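Local coordinates for protein MstE (Scytonema sp. PCC 10023, PDB 6SBF) that cyclises isoprenoid chains into complex polycyclic scaffolds as a monodomain class II terpene cyclase, probably on the way to merosterol-type products, at residues A135-H140 against P187-R192; T222-A227 against L275-V280; S308-I313 against W327-E332. The protein carries 1 engineered substitution. All coordinates share one frame; numbering follows the deposited sequence. Where two conformers were deposited one is given.

In the fold
The three contacts follow one another along the chain, each closing before the next opens. Contacts 1 and 2 lie in the helical barrel: contact 1 joins helix 128-138 to helix 187-200, and contact 2 sets the loop after helix 265-275 against helix 215-229. Helices 187-200 and 215-229 are consecutive, and Arg190 CD packs on Ala225 O at 3.4 Å, linking the two contacts, whose centres are about 22 Å apart. Contact 3 belongs to the small mixed sheet, about 30 Å from contact 1 and about 29 Å from contact 2, centre to centre, and across the chain's centre from contact 2. Contacts 1 and 2 thus join helical elements not consecutive in the chain, while contact 3 packs two outer strands together.

Contact 1 (A135-H140 against P187-R192); sequences AALATH and PEFRSR
Leu137, the residue of 135-140 that packs hardest against Phe189, accepts a backbone hydrogen bond on its O from His140 N at 3.0 Å. Thr139 N does the same for Ala136 O, so the chain here turns through bonds that reach back three residues. The His140 side chain is held in turn, its NE2 hydrogen-bonded to Glu98 OE1, and its backbone is bonded to that of Ala148.

The contact itself is apolar and small, about 122 Å² in all, with Phe189 giving up more than half of it. Phe189 reaches over from 187-192 with its ring end first. CG lies anti to the carbonyl carbon (chi1 -75°), which carries CZ out toward the other helix, where it stops 3.6 Å from Leu137 CB. Leu137 uses two points along its side chain: besides CB, its CD1 methyl meets Phe189 CE1 at 3.8 Å. The two side chains cross obliquely. The same CZ also comes within 4.1 Å of Ala138 N, next along the backbone, close to an alanine that is itself exposed.

Leu137 and Phe189 both also touch Val183 of helix 177-183, and Leu137 goes on to Ala109, Thr112 and Leu116, which continues the packing onto helix 109-121. One aromatic ring thus spans the space between helix 128-138 and the first turns of helix 187-200, a helix-to-helix packing contact within the alpha6-alpha6 barrel to which this cyclase belongs.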
loop_
_atom_site.group_PDB
_atom_site.type_symbol
_atom_site.label_atom_id
_atom_site.label_comp_id
_atom_site.label_asym_id
_atom_site.label_seq_id
_atom_site.Cartn_x
_atom_site.Cartn_y
_atom_site.Cartn_z
ATOM N N ALA A 135 -3.588 -10.240 -17.750
ATOM C CA ALA A 135 -4.390 -9.864 -18.935
ATOM C C ALA A 135 -5.567 -8.965 -18.521
ATOM O O ALA A 135 -5.792 -7.938 -19.156
ATOM C CB ALA A 135 -4.819 -11.118 -19.652
ATOM N N ALA A 136 -6.233 -9.323 -17.437
ATOM C CA ALA A 136 -7.360 -8.560 -16.938
ATOM C C ALA A 136 -6.879 -7.166 -16.542
ATOM O O ALA A 136 -7.630 -6.194 -16.763
ATOM C CB ALA A 136 -8.023 -9.244 -15.780
ATOM N N LEU A 137 -5.712 -7.033 -15.953
ATOM C CA LEU A 137 -5.193 -5.685 -15.604
ATOM C C LEU A 137 -5.108 -4.816 -16.831
ATOM O O LEU A 137 -5.389 -3.595 -16.705
ATOM C CB LEU A 137 -3.795 -5.726 -15.051
ATOM C CG LEU A 137 -3.689 -5.978 -13.605
ATOM C CD1 LEU A 137 -2.222 -6.012 -13.175
ATOM C CD2 LEU A 137 -4.425 -4.940 -12.781
ATOM N N ALA A 138 -4.777 -5.373 -17.970
ATOM C CA ALA A 138 -4.603 -4.571 -19.183
ATOM C C ALA A 138 -5.921 -3.886 -19.530
ATOM O O ALA A 138 -5.889 -2.768 -20.086
ATOM C CB ALA A 138 -4.069 -5.425 -20.290
ATOM N N THR A 139 -7.049 -4.490 -19.175
ATOM C CA THR A 139 -8.381 -3.925 -19.474
ATOM C C THR A 139 -8.606 -2.581 -18.754
ATOM O O THR A 139 -9.437 -1.804 -19.224
ATOM C CB THR A 139 -9.469 -4.942 -19.122
ATOM O OG1 THR A 139 -9.121 -6.178 -19.755
ATOM C CG2 THR A 139 -10.829 -4.471 -19.574
ATOM N N HIS A 140 -7.902 -2.346 -17.651
ATOM C CA HIS A 140 -8.036 -1.159 -16.812
ATOM C C HIS A 140 -7.124 -0.007 -17.255
ATOM O O HIS A 140 -7.249 1.083 -16.658
ATOM C CB HIS A 140 -7.765 -1.554 -15.371
ATOM C CG HIS A 140 -8.781 -2.452 -14.787
ATOM N ND1 HIS A 140 -10.058 -2.036 -14.452
ATOM C CD2 HIS A 140 -8.714 -3.722 -14.427
ATOM C CE1 HIS A 140 -10.707 -3.064 -13.913
ATOM N NE2 HIS A 140 -9.918 -4.084 -13.890
ATOM N N PRO A 187 7.024 -5.738 -13.419
ATOM C CA PRO A 187 7.896 -5.347 -14.528
ATOM C C PRO A 187 7.157 -5.347 -15.866
ATOM O O PRO A 187 7.513 -4.638 -16.756
ATOM C CB PRO A 187 8.948 -6.470 -14.582
ATOM C CG PRO A 187 8.879 -7.151 -13.266
ATOM C CD PRO A 187 7.577 -6.837 -12.611
ATOM N N GLU A 188 6.080 -6.126 -15.975
ATOM C CA GLU A 188 5.303 -6.226 -17.233
ATOM C C GLU A 188 4.570 -4.901 -17.533
ATOM O O GLU A 188 4.277 -4.652 -18.718
ATOM C CB GLU A 188 4.311 -7.405 -17.153
ATOM C CG GLU A 188 4.929 -8.765 -16.947
ATOM C CD GLU A 188 5.196 -9.214 -15.512
ATOM O OE1 GLU A 188 5.007 -8.365 -14.541
ATOM O OE2 GLU A 188 5.670 -10.390 -15.405
ATOM N N PHE A 189 4.279 -4.103 -16.504
ATOM C CA PHE A 189 3.471 -2.857 -16.644
ATOM C C PHE A 189 4.334 -1.601 -16.447
ATOM O O PHE A 189 3.858 -0.536 -16.762
ATOM C CB PHE A 189 2.295 -2.860 -15.657
ATOM C CG PHE A 189 1.208 -3.779 -16.096
ATOM C CD1 PHE A 189 1.193 -5.105 -15.717
ATOM C CD2 PHE A 189 0.197 -3.310 -16.889
ATOM C CE1 PHE A 189 0.177 -5.918 -16.173
ATOM C CE2 PHE A 189 -0.804 -4.145 -17.335
ATOM C CZ PHE A 189 -0.786 -5.458 -17.010
ATOM N N ARG A 190 5.538 -1.727 -15.946
ATOM C CA ARG A 190 6.322 -0.578 -15.477
ATOM C C ARG A 190 6.538 0.381 -16.652
ATOM O O ARG A 190 6.286 1.626 -16.537
ATOM C CB ARG A 190 7.649 -1.057 -14.879
ATOM C CG ARG A 190 8.438 0.093 -14.295
ATOM C CD ARG A 190 9.831 -0.293 -13.967
ATOM N NE ARG A 190 9.997 -1.482 -13.212
ATOM C CZ ARG A 190 10.690 -2.542 -13.615
ATOM N NH1 ARG A 190 11.264 -2.609 -14.815
ATOM N NH2 ARG A 190 10.776 -3.549 -12.802
ATOM N N SER A 191 7.003 -0.083 -17.796
ATOM C CA SER A 191 7.248 0.782 -18.979
ATOM C C SER A 191 5.957 1.430 -19.498
ATOM O O SER A 191 5.993 2.615 -19.840
ATOM C CB SER A 191 7.924 0.003 -20.094
ATOM O OG SER A 191 8.069 0.852 -21.229
ATOM N N ARG A 192 4.856 0.707 -19.538
ATOM C CA ARG A 192 3.589 1.223 -20.082
ATOM C C ARG A 192 3.073 2.353 -19.170
ATOM O O ARG A 192 2.483 3.306 -19.711
ATOM C CB ARG A 192 2.535 0.112 -20.163
ATOM C CG ARG A 192 1.188 0.539 -20.740
ATOM C CD ARG A 192 1.116 1.175 -22.131
ATOM N NE ARG A 192 1.631 0.351 -23.230
ATOM C CZ ARG A 192 0.888 -0.340 -24.119
ATOM N NH1 ARG A 192 1.474 -1.068 -25.060
ATOM N NH2 ARG A 192 -0.434 -0.311 -24.053
#

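Contact 2 (T222-A227 against L275-V280); sequences TAEALA and LLLNTV
Leu277 pushes its two methyl groups against one face of helix 215-229, and they do not fit equally well. CD1 is the tight one. It presses on Ala223 CB at 3.4 Å, closer than carbon atoms usually come, and rests 3.7 Å from Glu224 N, practically on the helix backbone; the small Ala223 side chain is consistent with so close an approach. CD2 points at Ala227, one helical turn on, and touches its CB more loosely at 4.1 Å, where both residues are partly exposed.

Leu277 sits in a type I beta turn, Leu275 to Asn278, at the end of helix 265-275 in the hairpin of helices that recurs through the alpha/alpha barrel; with CG anti to the carbonyl carbon (chi1 -62°), its side chain heads toward helix 215-229. Beyond it Asn278 forms an Asx turn, its OD1 accepting from Val280 N at 3.0 Å and also from Asp281 N.

At the looser margin Glu224 passes Leu277 at about a right angle, its CG 4.2 Å from CD1. Its extended chain carries the carboxylate past the leucine to Arg273, with which OE1 makes a salt bridge.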
loop_
_atom_site.group_PDB
_atom_site.type_symbol
_atom_site.label_atom_id
_atom_site.label_comp_id
_atom_site.label_asym_id
_atom_site.label_seq_id
_atom_site.Cartn_x
_atom_site.Cartn_y
_atom_site.Cartn_z
ATOM N N THR A 222 5.670 5.190 -6.359
ATOM C CA THR A 222 6.011 5.749 -7.685
ATOM C C THR A 222 7.531 5.870 -7.816
ATOM O O THR A 222 8.098 5.446 -8.858
ATOM C CB THR A 222 5.323 7.087 -7.937
ATOM O OG1 THR A 222 3.895 6.957 -7.847
ATOM C CG2 THR A 222 5.688 7.566 -9.315
ATOM N N ALA A 223 8.179 6.449 -6.814
ATOM C CA ALA A 223 9.636 6.605 -6.869
ATOM C C ALA A 223 10.314 5.221 -6.975
ATOM O O ALA A 223 11.328 5.083 -7.695
ATOM C CB ALA A 223 10.119 7.364 -5.687
ATOM N N GLU A 224 9.781 4.235 -6.258
ATOM C CA GLU A 224 10.358 2.874 -6.333
ATOM C C GLU A 224 10.199 2.324 -7.749
ATOM O O GLU A 224 11.140 1.656 -8.272
ATOM C CB GLU A 224 9.640 1.958 -5.348
ATOM C CG GLU A 224 10.051 2.126 -3.906
ATOM C CD GLU A 224 9.214 1.339 -2.902
ATOM O OE1 GLU A 224 8.171 0.720 -3.312
ATOM O OE2 GLU A 224 9.595 1.360 -1.709
ATOM N N ALA A 225 9.079 2.546 -8.444
ATOM C CA ALA A 225 8.882 2.016 -9.821
ATOM C C ALA A 225 9.859 2.714 -10.743
ATOM O O ALA A 225 10.464 2.080 -11.629
ATOM C CB ALA A 225 7.470 2.212 -10.286
ATOM N N LEU A 226 10.016 4.022 -10.601
ATOM C CA LEU A 226 10.993 4.752 -11.431
ATOM C C LEU A 226 12.403 4.214 -11.163
ATOM O O LEU A 226 13.194 4.061 -12.115
ATOM C CB LEU A 226 10.881 6.263 -11.165
ATOM C CG LEU A 226 9.559 6.919 -11.585
ATOM C CD1 LEU A 226 9.587 8.382 -11.161
ATOM C CD2 LEU A 226 9.255 6.740 -13.076
ATOM N N ALA A 227 12.754 4.001 -9.911
ATOM C CA ALA A 227 14.085 3.488 -9.568
ATOM C C ALA A 227 14.290 2.092 -10.179
ATOM O O ALA A 227 15.351 1.817 -10.732
ATOM C CB ALA A 227 14.292 3.411 -8.086
ATOM N N LEU A 275 12.765 7.056 1.558
ATOM C CA LEU A 275 14.111 7.567 1.921
ATOM C C LEU A 275 15.210 6.512 1.645
ATOM O O LEU A 275 16.368 6.877 1.603
ATOM C CB LEU A 275 14.169 8.039 3.371
ATOM C CG LEU A 275 13.311 9.274 3.697
ATOM C CD1 LEU A 275 13.305 9.487 5.188
ATOM C CD2 LEU A 275 13.781 10.490 2.946
ATOM N N LEU A 276 14.852 5.246 1.426
ATOM C CA LEU A 276 15.839 4.214 1.045
ATOM C C LEU A 276 16.290 4.420 -0.386
ATOM O O LEU A 276 17.262 3.740 -0.796
ATOM C CB LEU A 276 15.225 2.848 1.220
ATOM C CG LEU A 276 14.949 2.490 2.683
ATOM C CD1 LEU A 276 14.199 1.205 2.735
ATOM C CD2 LEU A 276 16.284 2.331 3.432
ATOM N N LEU A 277 15.671 5.315 -1.149
ATOM C CA LEU A 277 16.058 5.473 -2.577
ATOM C C LEU A 277 17.257 6.397 -2.757
ATOM O O LEU A 277 17.681 6.551 -3.902
ATOM C CB LEU A 277 14.840 5.932 -3.381
ATOM C CG LEU A 277 13.704 4.923 -3.366
ATOM C CD1 LEU A 277 12.493 5.489 -4.088
ATOM C CD2 LEU A 277 14.094 3.569 -3.992
ATOM N N ASN A 278 17.801 6.911 -1.681
ATOM C CA ASN A 278 19.070 7.664 -1.701
ATOM C C ASN A 278 19.936 7.099 -0.589
ATOM O O ASN A 278 19.585 7.193 0.557
ATOM C CB ASN A 278 18.861 9.178 -1.558
ATOM C CG ASN A 278 20.174 9.940 -1.564
ATOM O OD1 ASN A 278 21.060 9.616 -0.795
ATOM N ND2 ASN A 278 20.309 10.889 -2.458
ATOM N N THR A 279 21.067 6.514 -0.972
ATOM C CA THR A 279 21.935 5.827 0.005
ATOM C C THR A 279 23.231 6.570 0.233
ATOM O O THR A 279 24.036 6.033 1.010
ATOM C CB THR A 279 22.187 4.372 -0.381
ATOM O OG1 THR A 279 22.819 4.377 -1.664
ATOM C CG2 THR A 279 20.896 3.572 -0.369
ATOM N N VAL A 280 23.382 7.769 -0.320
ATOM C CA VAL A 280 24.653 8.514 -0.178
ATOM C C VAL A 280 24.473 9.706 0.779
ATOM O O VAL A 280 25.464 10.065 1.417
ATOM C CB VAL A 280 25.183 8.942 -1.561
ATOM C CG1 VAL A 280 25.423 7.731 -2.450
ATOM C CG2 VAL A 280 24.273 9.935 -2.262
#

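Contact 3 (S308-I313 against W327-E332); sequences SAYLRI and WRYYDE
Trp327, Arg312 and Tyr329 bury the most surface here, and the first two pack chain against face. Arg312 runs its aliphatic chain across one face of the indole: CB lies 3.8 Å from Trp327 CZ3, and further along CD stands over the six-membered ring, 3.9 Å from its centroid and 22° off the normal, a CH-pi contact. CG takes the position between backbone N and carbonyl carbon (chi1 77°), and the chain is then extended to NE, which carries it across the ring with the guanidinium and indole planes nearly parallel. The charged end is held elsewhere, NE by Tyr210 O and NH1 by Asn322 OD1. Ile313 O meets the same ring at its edge, 3.6 Å from CZ3. Were Trp327 an alanine, the Arg312 chain would be likely to lose the flat face it lies on, and a gap would probably open beside Ile313 O.

Tyr329 makes the second half of the contact, with Tyr310. Its CE2 edge points at the face of the Tyr310 ring, 3.7 Å from CD1, in an edge-to-face pair with centroids 5.2 Å apart and planes at 74°. Tyr310 is fixed at its far end by a hydrogen bond between its OH and His260 NE2, and Lys259 makes a cation-pi contact with Tyr329.

Strands 311-313 and 328-329 are the outer two of a mixed sheet, with 342-344 between them; Tyr310, Trp327 and Tyr329 all touch Ile343 of that central strand, while Leu311 and Ile313 pack on Phe48 and Phe50 of strand 47-50.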
loop_
_atom_site.group_PDB
_atom_site.type_symbol
_atom_site.label_atom_id
_atom_site.label_comp_id
_atom_site.label_asym_id
_atom_site.label_seq_id
_atom_site.Cartn_x
_atom_site.Cartn_y
_atom_site.Cartn_z
ATOM N N SER A 308 -3.312 3.150 11.367
ATOM C CA SER A 308 -3.296 4.484 10.741
ATOM C C SER A 308 -3.399 4.399 9.240
ATOM O O SER A 308 -3.070 5.369 8.558
ATOM C CB SER A 308 -2.117 5.332 11.236
ATOM O OG SER A 308 -0.878 4.682 10.947
ATOM N N ALA A 309 -3.818 3.266 8.680
ATOM C CA ALA A 309 -3.972 3.108 7.238
ATOM C C ALA A 309 -5.332 3.636 6.815
ATOM O O ALA A 309 -6.292 2.923 6.777
ATOM C CB ALA A 309 -3.759 1.685 6.826
ATOM N N TYR A 310 -5.356 4.951 6.534
ATOM C CA TYR A 310 -6.608 5.681 6.276
ATOM C C TYR A 310 -6.990 5.606 4.826
ATOM O O TYR A 310 -6.281 6.180 3.962
ATOM C CB TYR A 310 -6.571 7.104 6.812
ATOM C CG TYR A 310 -6.516 7.193 8.312
ATOM C CD1 TYR A 310 -7.514 6.666 9.103
ATOM C CD2 TYR A 310 -5.473 7.781 8.977
ATOM C CE1 TYR A 310 -7.447 6.726 10.489
ATOM C CE2 TYR A 310 -5.387 7.866 10.347
ATOM C CZ TYR A 310 -6.392 7.343 11.134
ATOM O OH TYR A 310 -6.279 7.415 12.481
ATOM N N LEU A 311 -8.085 4.904 4.564
ATOM C CA LEU A 311 -8.655 4.619 3.243
ATOM C C LEU A 311 -9.880 5.540 3.091
ATOM O O LEU A 311 -10.839 5.455 3.913
ATOM C CB LEU A 311 -9.047 3.152 3.175
ATOM C CG LEU A 311 -9.638 2.658 1.872
ATOM C CD1 LEU A 311 -8.593 2.664 0.793
ATOM C CD2 LEU A 311 -10.203 1.257 2.090
ATOM N N ARG A 312 -9.891 6.332 2.067
ATOM C CA ARG A 312 -11.002 7.239 1.855
ATOM C C ARG A 312 -11.914 6.720 0.779
ATOM O O ARG A 312 -11.485 6.011 -0.147
ATOM C CB ARG A 312 -10.427 8.607 1.789
ATOM C CG ARG A 312 -9.801 8.842 0.489
ATOM C CD ARG A 312 -8.993 10.127 0.793
ATOM N NE ARG A 312 -8.264 10.424 -0.377
ATOM C CZ ARG A 312 -7.370 11.455 -0.658
ATOM N NH1 ARG A 312 -6.882 11.458 -1.871
ATOM N NH2 ARG A 312 -6.987 12.395 0.170
ATOM N N ILE A 313 -13.196 7.047 0.944
ATOM C CA ILE A 313 -14.223 6.662 -0.017
ATOM C C ILE A 313 -14.729 7.956 -0.634
ATOM O O ILE A 313 -15.659 8.594 -0.137
ATOM C CB ILE A 313 -15.338 5.878 0.649
ATOM C CG1 ILE A 313 -14.780 4.697 1.463
ATOM C CG2 ILE A 313 -16.301 5.483 -0.461
ATOM C CD1 ILE A 313 -13.824 3.728 0.699
ATOM N N TRP A 327 -13.823 15.523 4.320
ATOM C CA TRP A 327 -13.580 14.176 4.867
ATOM C C TRP A 327 -13.955 14.155 6.332
ATOM O O TRP A 327 -13.527 15.047 7.094
ATOM C CB TRP A 327 -12.135 13.678 4.714
ATOM C CG TRP A 327 -11.668 13.615 3.301
ATOM C CD1 TRP A 327 -10.750 14.394 2.657
ATOM C CD2 TRP A 327 -12.120 12.665 2.340
ATOM N NE1 TRP A 327 -10.659 14.006 1.349
ATOM C CE2 TRP A 327 -11.480 12.958 1.126
ATOM C CE3 TRP A 327 -13.032 11.592 2.394
ATOM C CZ2 TRP A 327 -11.745 12.278 -0.041
ATOM C CZ3 TRP A 327 -13.325 10.958 1.225
ATOM C CH2 TRP A 327 -12.666 11.270 0.040
ATOM N N ARG A 328 -14.635 13.086 6.706
ATOM C CA ARG A 328 -14.885 12.744 8.104
ATOM C C ARG A 328 -14.478 11.279 8.327
ATOM O O ARG A 328 -14.535 10.514 7.382
ATOM C CB ARG A 328 -16.371 12.872 8.419
ATOM C CG ARG A 328 -16.898 14.303 8.333
ATOM C CD ARG A 328 -18.340 14.384 8.765
ATOM N NE ARG A 328 -19.204 13.639 7.855
ATOM C CZ ARG A 328 -20.479 13.400 8.123
ATOM N NH1 ARG A 328 -21.233 12.707 7.286
ATOM N NH2 ARG A 328 -20.987 13.879 9.240
ATOM N N TYR A 329 -14.153 10.943 9.549
ATOM C CA TYR A 329 -13.769 9.570 9.926
ATOM C C TYR A 329 -15.067 8.818 10.213
ATOM O O TYR A 329 -15.834 9.259 11.065
ATOM C CB TYR A 329 -12.758 9.579 11.076
ATOM C CG TYR A 329 -11.454 10.161 10.581
ATOM C CD1 TYR A 329 -11.256 11.529 10.563
ATOM C CD2 TYR A 329 -10.480 9.325 10.052
ATOM C CE1 TYR A 329 -10.092 12.060 10.034
ATOM C CE2 TYR A 329 -9.316 9.835 9.510
ATOM C CZ TYR A 329 -9.140 11.203 9.506
ATOM O OH TYR A 329 -8.019 11.768 8.961
ATOM N N TYR A 330 -15.373 7.786 9.450
ATOM C CA TYR A 330 -16.664 7.049 9.478
ATOM C C TYR A 330 -17.014 6.663 10.916
ATOM O O TYR A 330 -18.156 6.886 11.367
ATOM C CB TYR A 330 -16.618 5.794 8.607
ATOM C CG TYR A 330 -17.947 5.086 8.545
ATOM C CD1 TYR A 330 -18.910 5.508 7.651
ATOM C CD2 TYR A 330 -18.196 3.952 9.299
ATOM C CE1 TYR A 330 -20.139 4.882 7.545
ATOM C CE2 TYR A 330 -19.417 3.306 9.210
ATOM C CZ TYR A 330 -20.384 3.770 8.330
ATOM O OH TYR A 330 -21.556 3.093 8.240
ATOM N N ASP A 331 -16.033 6.172 11.664
ATOM C CA ASP A 331 -16.309 5.654 13.019
ATOM C C ASP A 331 -16.629 6.790 13.996
ATOM O O ASP A 331 -17.181 6.529 15.049
ATOM C CB ASP A 331 -15.140 4.832 13.522
ATOM C CG ASP A 331 -15.142 3.453 12.887
ATOM O OD1 ASP A 331 -16.248 2.884 12.701
ATOM O OD2 ASP A 331 -14.052 2.992 12.529
ATOM N N GLU A 332 -16.395 8.033 13.643
ATOM C CA GLU A 332 -16.629 9.210 14.513
ATOM C C GLU A 332 -17.960 9.903 14.209
ATOM O O GLU A 332 -18.286 10.876 14.924
ATOM C CB GLU A 332 -15.494 10.204 14.298
ATOM C CG GLU A 332 -14.171 9.650 14.733
ATOM C CD GLU A 332 -12.983 10.550 14.585
ATOM O OE1 GLU A 332 -11.909 10.039 14.841
ATOM O OE2 GLU A 332 -13.139 11.741 14.187
#